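Local coordinates for protein histidine kinase (Synechocystis sp., PDB 5DFY) that probably acts as a light-responsive sensor histidine kinase, of which this is a bilin-binding GAF domain carrying phycocyanobilin as its photochromic chromophore, at residues A57-V62 with D69-Y74; I85-A90 with N101-W106. One frame throughout, in Å; residues are numbered along the deposited sequence. Where two conformers were deposited one is given.

Overall arrangement
From the N terminus, helix 50-66 runs out and the chain turns back into strand 70-76; contact 1 closes this short loop by laying residues 57-62 over residues 69-74. The chain then enters strand 82-89, and contact 2 closes the next loop, bringing residues 101-106 back beside residues 85-90. The two are in series, neither nested nor crossed, with centres about 10 Å apart. They are joined through the antiparallel sheet, where strands 70-76 and 82-89 are neighbours: Val-71 N lies 2.8 Å from Ser-88 O. Contact 1 ties the layer of helices 50-66 and 179-203 to the sheet, contact 2 ties the chromophore-side loop to the edge strand, and both reach phycocyanobilin.

Contact 1 of 2, residues A57-V62 with D69-Y74; sequences ATSDEV and DRVLVY. With CYC (phycocyanobilin), chain B.
Val-71 packs against both Ser-59 and Val-62, one helical turn apart, and has the largest share of the buried surface. Its CG2 methyl meets Val-62 CG1 at 3.6 Å, the two side chains crossing at a slant. The same CG2 also lies 3.6 Å from the backbone O of Ser-59, while Val-71 CG1 comes within 3.8 Å of Ser-59 CA. In Val-71, CG1 is anti to the backbone N (chi1 175°), a rotation that sets CG1 over Ser-59 CA and CB while CG2 fits between Ser-59 O and Val-62 CG1. Farther along the strand, Val-73 CG2 borders the Ser-59 hydroxyl, a contact that is tentative because the serine was modelled in two conformers.

The Ser-59 hydroxyl is a polar group within this interface. In the conformer given, with chi1 -63°, it stands beside its own backbone N, from where it hydrogen-bonds to Phe-55 O one turn earlier in the helix. Leu-166 and Trp-163 of strand 161-170 adjoin Val-71 and Val-73, and Leu-185 and Ile-188 of helix 179-203 adjoin Val-62, so the valines belong to a larger buried layer.

Contacts with the chromophore come from Tyr-74. Its CB is 3.6 Å from CBB of phycocyanobilin, and the bilin methyl CMB lies over one ring face, 3.7 Å above the plane and displaced toward the rim. Phe-84 meets this ring edge-to-face.

The helix and strand segments run nearly antiparallel, at 150°, with axes 8.0 Å apart. Such helix-on-sheet packing is typical of the GAF fold, whose central antiparallel sheet here separates the layer of helices 50-66 and 179-203 from the bilin pocket.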
loop_
_atom_site.group_PDB
_atom_site.type_symbol
_atom_site.label_atom_id
_atom_site.label_comp_id
_atom_site.label_asym_id
_atom_site.label_seq_id
_atom_site.Cartn_x
_atom_site.Cartn_y
_atom_site.Cartn_z
ATOM N N ALA A 57 -10.443 -15.174 -6.692
ATOM C CA ALA A 57 -11.538 -14.234 -6.807
ATOM C C ALA A 57 -11.203 -13.162 -7.831
ATOM O O ALA A 57 -12.014 -12.842 -8.688
ATOM C CB ALA A 57 -11.860 -13.596 -5.451
ATOM N N THR A 58 -10.002 -12.608 -7.739
ATOM C CA THR A 58 -9.625 -11.529 -8.636
ATOM C C THR A 58 -9.560 -12.017 -10.071
ATOM O O THR A 58 -10.069 -11.362 -10.973
ATOM C CB THR A 58 -8.256 -10.913 -8.253
ATOM O OG1 THR A 58 -8.366 -10.274 -6.977
ATOM C CG2 THR A 58 -7.813 -9.890 -9.293
ATOM N N SER A 59 -8.935 -13.160 -10.289
ATOM C CA SER A 59 -8.684 -13.653 -11.639
ATOM C C SER A 59 -10.007 -13.986 -12.323
ATOM O O SER A 59 -10.217 -13.669 -13.486
ATOM C CB SER A 59 -7.781 -14.893 -11.620
ATOM O OG SER A 59 -6.494 -14.596 -11.078
ATOM N N ASP A 60 -10.891 -14.656 -11.575
ATOM C CA ASP A 60 -12.209 -15.003 -12.104
ATOM C C ASP A 60 -13.036 -13.745 -12.372
ATOM O O ASP A 60 -13.780 -13.674 -13.352
ATOM C CB ASP A 60 -12.990 -15.905 -11.138
ATOM C CG ASP A 60 -12.432 -17.324 -11.042
ATOM O OD1 ASP A 60 -11.584 -17.743 -11.872
ATOM O OD2 ASP A 60 -12.876 -18.047 -10.118
ATOM N N GLU A 61 -12.907 -12.740 -11.505
ATOM C CA GLU A 61 -13.609 -11.482 -11.699
ATOM C C GLU A 61 -13.160 -10.793 -12.996
ATOM O O GLU A 61 -13.998 -10.344 -13.782
ATOM C CB GLU A 61 -13.395 -10.573 -10.474
ATOM C CG GLU A 61 -13.990 -9.167 -10.613
ATOM C CD GLU A 61 -13.656 -8.252 -9.424
ATOM O OE1 GLU A 61 -12.520 -8.310 -8.896
ATOM O OE2 GLU A 61 -14.539 -7.464 -9.030
ATOM N N VAL A 62 -11.850 -10.737 -13.228
ATOM C CA VAL A 62 -11.327 -10.142 -14.452
ATOM C C VAL A 62 -11.881 -10.869 -15.672
ATOM O O VAL A 62 -12.335 -10.245 -16.627
ATOM C CB VAL A 62 -9.797 -10.159 -14.478
ATOM C CG1 VAL A 62 -9.277 -9.701 -15.828
ATOM C CG2 VAL A 62 -9.255 -9.299 -13.346
ATOM N N ASP A 69 -10.205 -14.641 -22.435
ATOM C CA ASP A 69 -10.078 -16.096 -22.454
ATOM C C ASP A 69 -9.255 -16.659 -21.302
ATOM O O ASP A 69 -9.526 -17.757 -20.809
ATOM C CB ASP A 69 -9.473 -16.527 -23.778
ATOM C CG ASP A 69 -10.378 -16.210 -24.943
ATOM O OD1 ASP A 69 -11.597 -16.482 -24.829
ATOM O OD2 ASP A 69 -9.880 -15.682 -25.947
ATOM N N ARG A 70 -8.254 -15.894 -20.857
ATOM C CA ARG A 70 -7.362 -16.334 -19.779
ATOM C C ARG A 70 -6.976 -15.129 -18.943
ATOM O O ARG A 70 -6.864 -14.047 -19.479
ATOM C CB ARG A 70 -6.099 -16.994 -20.312
ATOM C CG ARG A 70 -5.394 -17.871 -19.293
ATOM C CD ARG A 70 -3.964 -18.250 -19.658
ATOM N NE ARG A 70 -3.741 -18.706 -21.038
ATOM C CZ ARG A 70 -3.910 -19.948 -21.484
ATOM N NH1 ARG A 70 -3.657 -20.190 -22.754
ATOM N NH2 ARG A 70 -4.327 -20.929 -20.698
ATOM N N VAL A 71 -6.793 -15.339 -17.641
ATOM C CA VAL A 71 -6.231 -14.326 -16.739
ATOM C C VAL A 71 -5.111 -14.989 -15.959
ATOM O O VAL A 71 -5.255 -16.129 -15.502
ATOM C CB VAL A 71 -7.278 -13.763 -15.797
ATOM C CG1 VAL A 71 -6.652 -12.793 -14.793
ATOM C CG2 VAL A 71 -8.400 -13.108 -16.571
ATOM N N LEU A 72 -3.991 -14.279 -15.802
ATOM C CA LEU A 72 -2.846 -14.806 -15.075
ATOM C C LEU A 72 -2.366 -13.813 -14.026
ATOM O O LEU A 72 -2.362 -12.585 -14.247
ATOM C CB LEU A 72 -1.681 -15.140 -15.989
ATOM C CG LEU A 72 -1.922 -16.220 -17.056
ATOM C CD1 LEU A 72 -0.816 -16.229 -18.094
ATOM C CD2 LEU A 72 -2.056 -17.569 -16.368
ATOM N N VAL A 73 -1.957 -14.374 -12.896
ATOM C CA VAL A 73 -1.254 -13.634 -11.846
ATOM C C VAL A 73 0.195 -14.098 -11.831
ATOM O O VAL A 73 0.464 -15.291 -11.690
ATOM C CB VAL A 73 -1.900 -13.860 -10.473
ATOM C CG1 VAL A 73 -1.131 -13.067 -9.387
ATOM C CG2 VAL A 73 -3.368 -13.440 -10.476
ATOM N N TYR A 74 1.118 -13.149 -11.959
ATOM C CA TYR A 74 2.554 -13.411 -12.102
ATOM C C TYR A 74 3.260 -12.641 -11.013
ATOM O O TYR A 74 3.098 -11.434 -10.929
ATOM C CB TYR A 74 3.032 -12.960 -13.473
ATOM C CG TYR A 74 4.486 -13.124 -13.844
ATOM C CD1 TYR A 74 4.956 -14.317 -14.382
ATOM C CD2 TYR A 74 5.377 -12.061 -13.736
ATOM C CE1 TYR A 74 6.269 -14.451 -14.770
ATOM C CE2 TYR A 74 6.710 -12.196 -14.117
ATOM C CZ TYR A 74 7.135 -13.385 -14.648
ATOM O OH TYR A 74 8.447 -13.547 -15.036
HETATM C CHA CYC B . 8.798 -7.280 -23.248
HETATM N NA CYC B . 7.784 -9.177 -21.897
HETATM C C1A CYC B . 7.899 -7.801 -22.399
HETATM C C2A CYC B . 6.764 -7.030 -21.786
HETATM C C3A CYC B . 5.993 -7.916 -20.946
HETATM C C4A CYC B . 6.619 -9.245 -21.026
HETATM C CMA CYC B . 4.784 -7.504 -20.146
HETATM C CAA CYC B . 6.553 -5.540 -21.982
HETATM C CBA CYC B . 7.542 -4.939 -20.959
HETATM C CGA CYC B . 7.669 -3.416 -20.944
HETATM O O1A CYC B . 7.210 -2.756 -21.903
HETATM O O2A CYC B . 8.258 -2.805 -19.986
HETATM C CHB CYC B . 6.288 -10.515 -20.321
HETATM N NB CYC B . 3.787 -10.375 -20.470
HETATM C C1B CYC B . 5.079 -10.848 -19.900
HETATM C C2B CYC B . 4.788 -11.780 -18.804
HETATM C C3B CYC B . 3.398 -11.906 -18.680
HETATM C C4B CYC B . 2.729 -11.076 -19.706
HETATM C CMB CYC B . 5.861 -12.461 -17.982
HETATM C CAB CYC B . 2.652 -12.769 -17.670
HETATM C CBB CYC B . 1.904 -11.887 -16.681
HETATM O OB CYC B . 1.551 -10.923 -19.925
HETATM N NC CYC B . 10.643 -12.443 -23.577
HETATM C C1C CYC B . 10.619 -13.679 -23.623
HETATM C C2C CYC B . 12.072 -14.249 -24.343
HETATM C C3C CYC B . 12.927 -13.273 -24.188
HETATM C C4C CYC B . 11.988 -11.956 -24.178
HETATM C CMC CYC B . 12.472 -15.645 -23.742
HETATM C CAC CYC B . 14.112 -13.114 -25.292
HETATM C CBC CYC B . 15.128 -14.210 -25.068
HETATM O OC CYC B . 9.729 -14.408 -23.232
HETATM C CHD CYC B . 12.375 -10.714 -24.504
HETATM N ND CYC B . 10.388 -9.349 -23.592
HETATM C C1D CYC B . 11.499 -9.510 -24.374
HETATM C C2D CYC B . 11.730 -8.363 -25.077
HETATM C C3D CYC B . 10.770 -7.469 -24.728
HETATM C C4D CYC B . 9.937 -8.087 -23.800
HETATM C CMD CYC B . 12.892 -8.184 -26.044
HETATM C CAD CYC B . 10.629 -6.061 -25.248
HETATM C CBD CYC B . 9.581 -5.994 -26.340
HETATM C CGD CYC B . 10.053 -6.775 -27.554
HETATM O O1D CYC B . 9.512 -7.866 -27.877
HETATM O O2D CYC B . 11.007 -6.345 -28.261
#

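Contact 2 of 2, residues I85-A90 with N101-W106; sequences IHESVA and NNFPLW. With CYC (phycocyanobilin), chain B.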
loop_
_atom_site.group_PDB
_atom_site.type_symbol
_atom_site.label_atom_id
_atom_site.label_comp_id
_atom_site.label_asym_id
_atom_site.label_seq_id
_atom_site.Cartn_x
_atom_site.Cartn_y
_atom_site.Cartn_z
ATOM N N ILE A 85 1.335 -17.855 -10.394
ATOM C CA ILE A 85 0.780 -18.448 -9.216
ATOM C C ILE A 85 -0.722 -18.593 -9.275
ATOM O O ILE A 85 -1.288 -19.228 -8.401
ATOM C CB ILE A 85 1.206 -17.654 -7.963
ATOM C CG1 ILE A 85 0.722 -16.214 -8.029
ATOM C CG2 ILE A 85 2.749 -17.677 -7.831
ATOM C CD1 ILE A 85 0.905 -15.496 -6.696
ATOM N N HIS A 86 -1.372 -18.060 -10.316
ATOM C CA HIS A 86 -2.783 -18.361 -10.518
ATOM C C HIS A 86 -3.217 -18.133 -11.952
ATOM O O HIS A 86 -2.712 -17.255 -12.639
ATOM C CB HIS A 86 -3.678 -17.538 -9.590
ATOM C CG HIS A 86 -5.047 -18.111 -9.442
ATOM N ND1 HIS A 86 -5.378 -19.010 -8.452
ATOM C CD2 HIS A 86 -6.163 -17.967 -10.201
ATOM C CE1 HIS A 86 -6.641 -19.368 -8.588
ATOM N NE2 HIS A 86 -7.139 -18.749 -9.643
ATOM N N GLU A 87 -4.179 -18.952 -12.375
ATOM C CA GLU A 87 -4.774 -18.897 -13.706
ATOM C C GLU A 87 -6.288 -19.011 -13.603
ATOM O O GLU A 87 -6.807 -19.864 -12.878
ATOM C CB GLU A 87 -4.224 -20.031 -14.580
ATOM C CG GLU A 87 -4.912 -20.183 -15.929
ATOM C CD GLU A 87 -4.380 -21.384 -16.692
ATOM O OE1 GLU A 87 -4.136 -22.435 -16.047
ATOM O OE2 GLU A 87 -4.186 -21.262 -17.916
ATOM N N SER A 88 -7.007 -18.170 -14.336
ATOM C CA SER A 88 -8.424 -18.378 -14.604
ATOM C C SER A 88 -8.545 -18.520 -16.115
ATOM O O SER A 88 -8.133 -17.632 -16.846
ATOM C CB SER A 88 -9.280 -17.216 -14.092
ATOM O OG SER A 88 -10.657 -17.380 -14.367
ATOM N N VAL A 89 -9.095 -19.636 -16.584
ATOM C CA VAL A 89 -9.175 -19.882 -18.009
ATOM C C VAL A 89 -10.500 -20.546 -18.375
ATOM O O VAL A 89 -11.022 -21.381 -17.617
ATOM C CB VAL A 89 -7.981 -20.744 -18.469
ATOM C CG1 VAL A 89 -7.970 -22.123 -17.802
ATOM C CG2 VAL A 89 -7.944 -20.895 -19.987
ATOM N N ALA A 90 -11.056 -20.152 -19.524
ATOM C CA ALA A 90 -12.285 -20.780 -20.017
ATOM C C ALA A 90 -11.985 -22.221 -20.428
ATOM O O ALA A 90 -10.879 -22.535 -20.869
ATOM C CB ALA A 90 -12.861 -19.999 -21.184
ATOM N N ASN A 101 -0.608 -28.733 -10.309
ATOM C CA ASN A 101 -0.796 -27.324 -10.009
ATOM C C ASN A 101 0.494 -26.543 -10.177
ATOM O O ASN A 101 0.698 -25.518 -9.529
ATOM C CB ASN A 101 -1.355 -27.145 -8.604
ATOM C CG ASN A 101 -2.734 -27.747 -8.456
ATOM O OD1 ASN A 101 -3.612 -27.521 -9.288
ATOM N ND2 ASN A 101 -2.932 -28.524 -7.398
ATOM N N ASN A 102 1.349 -27.029 -11.070
ATOM C CA ASN A 102 2.544 -26.310 -11.476
ATOM C C ASN A 102 2.325 -25.582 -12.795
ATOM O O ASN A 102 1.510 -25.991 -13.625
ATOM C CB ASN A 102 3.734 -27.246 -11.623
ATOM C CG ASN A 102 4.075 -27.949 -10.333
ATOM O OD1 ASN A 102 4.048 -27.348 -9.256
ATOM N ND2 ASN A 102 4.369 -29.239 -10.429
ATOM N N PHE A 103 3.085 -24.515 -12.985
ATOM C CA PHE A 103 2.970 -23.675 -14.161
ATOM C C PHE A 103 4.219 -23.733 -14.989
ATOM O O PHE A 103 5.302 -23.999 -14.460
ATOM C CB PHE A 103 2.716 -22.215 -13.760
ATOM C CG PHE A 103 1.363 -21.970 -13.189
ATOM C CD1 PHE A 103 1.116 -22.132 -11.840
ATOM C CD2 PHE A 103 0.322 -21.581 -14.016
ATOM C CE1 PHE A 103 -0.129 -21.898 -11.317
ATOM C CE2 PHE A 103 -0.942 -21.348 -13.499
ATOM C CZ PHE A 103 -1.173 -21.507 -12.158
ATOM N N PRO A 104 4.105 -23.436 -16.281
ATOM C CA PRO A 104 5.312 -23.299 -17.085
ATOM C C PRO A 104 6.094 -22.055 -16.714
ATOM O O PRO A 104 5.558 -21.176 -16.031
ATOM C CB PRO A 104 4.778 -23.177 -18.506
ATOM C CG PRO A 104 3.419 -22.555 -18.326
ATOM C CD PRO A 104 2.888 -23.154 -17.064
ATOM N N LEU A 105 7.341 -21.997 -17.160
ATOM C CA LEU A 105 8.186 -20.826 -16.965
ATOM C C LEU A 105 8.113 -19.900 -18.166
ATOM O O LEU A 105 8.112 -20.337 -19.312
ATOM C CB LEU A 105 9.639 -21.233 -16.737
ATOM C CG LEU A 105 9.861 -22.122 -15.530
ATOM C CD1 LEU A 105 11.303 -22.587 -15.533
ATOM C CD2 LEU A 105 9.518 -21.392 -14.235
ATOM N N TRP A 106 8.041 -18.610 -17.888
ATOM C CA TRP A 106 8.155 -17.596 -18.922
ATOM C C TRP A 106 9.367 -16.761 -18.532
ATOM O O TRP A 106 9.295 -15.901 -17.648
ATOM C CB TRP A 106 6.867 -16.779 -19.013
ATOM C CG TRP A 106 6.837 -15.696 -20.040
ATOM C CD1 TRP A 106 7.899 -15.067 -20.632
ATOM C CD2 TRP A 106 5.662 -15.088 -20.583
ATOM N NE1 TRP A 106 7.449 -14.102 -21.506
ATOM C CE2 TRP A 106 6.081 -14.095 -21.489
ATOM C CE3 TRP A 106 4.290 -15.282 -20.379
ATOM C CZ2 TRP A 106 5.184 -13.310 -22.193
ATOM C CZ3 TRP A 106 3.399 -14.502 -21.086
ATOM C CH2 TRP A 106 3.845 -13.526 -21.977
HETATM C CHA CYC B . 8.798 -7.280 -23.248
HETATM N NA CYC B . 7.784 -9.177 -21.897
HETATM C C1A CYC B . 7.899 -7.801 -22.399
HETATM C C2A CYC B . 6.764 -7.030 -21.786
HETATM C C3A CYC B . 5.993 -7.916 -20.946
HETATM C C4A CYC B . 6.619 -9.245 -21.026
HETATM C CMA CYC B . 4.784 -7.504 -20.146
HETATM C CAA CYC B . 6.553 -5.540 -21.982
HETATM C CBA CYC B . 7.542 -4.939 -20.959
HETATM C CGA CYC B . 7.669 -3.416 -20.944
HETATM O O1A CYC B . 7.210 -2.756 -21.903
HETATM O O2A CYC B . 8.258 -2.805 -19.986
HETATM C CHB CYC B . 6.288 -10.515 -20.321
HETATM N NB CYC B . 3.787 -10.375 -20.470
HETATM C C1B CYC B . 5.079 -10.848 -19.900
HETATM C C2B CYC B . 4.788 -11.780 -18.804
HETATM C C3B CYC B . 3.398 -11.906 -18.680
HETATM C C4B CYC B . 2.729 -11.076 -19.706
HETATM C CMB CYC B . 5.861 -12.461 -17.982
HETATM C CAB CYC B . 2.652 -12.769 -17.670
HETATM C CBB CYC B . 1.904 -11.887 -16.681
HETATM O OB CYC B . 1.551 -10.923 -19.925
HETATM N NC CYC B . 10.643 -12.443 -23.577
HETATM C C1C CYC B . 10.619 -13.679 -23.623
HETATM C C2C CYC B . 12.072 -14.249 -24.343
HETATM C C3C CYC B . 12.927 -13.273 -24.188
HETATM C C4C CYC B . 11.988 -11.956 -24.178
HETATM C CMC CYC B . 12.472 -15.645 -23.742
HETATM C CAC CYC B . 14.112 -13.114 -25.292
HETATM C CBC CYC B . 15.128 -14.210 -25.068
HETATM O OC CYC B . 9.729 -14.408 -23.232
HETATM C CHD CYC B . 12.375 -10.714 -24.504
HETATM N ND CYC B . 10.388 -9.349 -23.592
HETATM C C1D CYC B . 11.499 -9.510 -24.374
HETATM C C2D CYC B . 11.730 -8.363 -25.077
HETATM C C3D CYC B . 10.770 -7.469 -24.728
HETATM C C4D CYC B . 9.937 -8.087 -23.800
HETATM C CMD CYC B . 12.892 -8.184 -26.044
HETATM C CAD CYC B . 10.629 -6.061 -25.248
HETATM C CBD CYC B . 9.581 -5.994 -26.340
HETATM C CGD CYC B . 10.053 -6.775 -27.554
HETATM O O1D CYC B . 9.512 -7.866 -27.877
HETATM O O2D CYC B . 11.007 -6.345 -28.261
#
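Phe-103 lays the far end of its ring along the backbone of strand 85-89, spanning three consecutive residues. Its CE2 meets Glu-87 CB at 3.7 Å, with that CB at the ring edge and in its plane. CZ comes to 3.9 Å from His-86 CA, and CE1 to 3.9 Å from the carbonyl C of Ile-85, both approaching obliquely. CG of Phe-103, anti to the carbonyl carbon (chi1 -70°), turns the ring back so that CE1, CZ and CE2 face the strand. Ile-85 and His-86 form a classic beta bulge opposite Val-73 at this point. The Glu-87 carboxylate is engaged elsewhere, in a salt bridge to Arg-70 and hydrogen bonds to Leu-96 N and Lys-97 N.

Three residues on, Trp-106 stacks on one end of phycocyanobilin. Its indole face lies over the terminal lactam ring that holds NB and the carbonyl OB, with C2B 3.5 Å above the indole plane and offset toward the rim; CZ2 reaches C1B at 3.4 Å. The indole NE1 gives a weak, bent hydrogen bond to the bilin carbonyl OC (2.9 Å, 119°) and another weak one to Asp-108.

The chemistry differs along the loop: the Phe-103 rim makes van der Waals contact with strand backbone and Glu-87 CB, whereas Trp-106 contributes mainly stacking, leaving firmer holding of the bilin to its covalent link with Cys-138 and hydrogen bonds with other residues, Asp-108 among them.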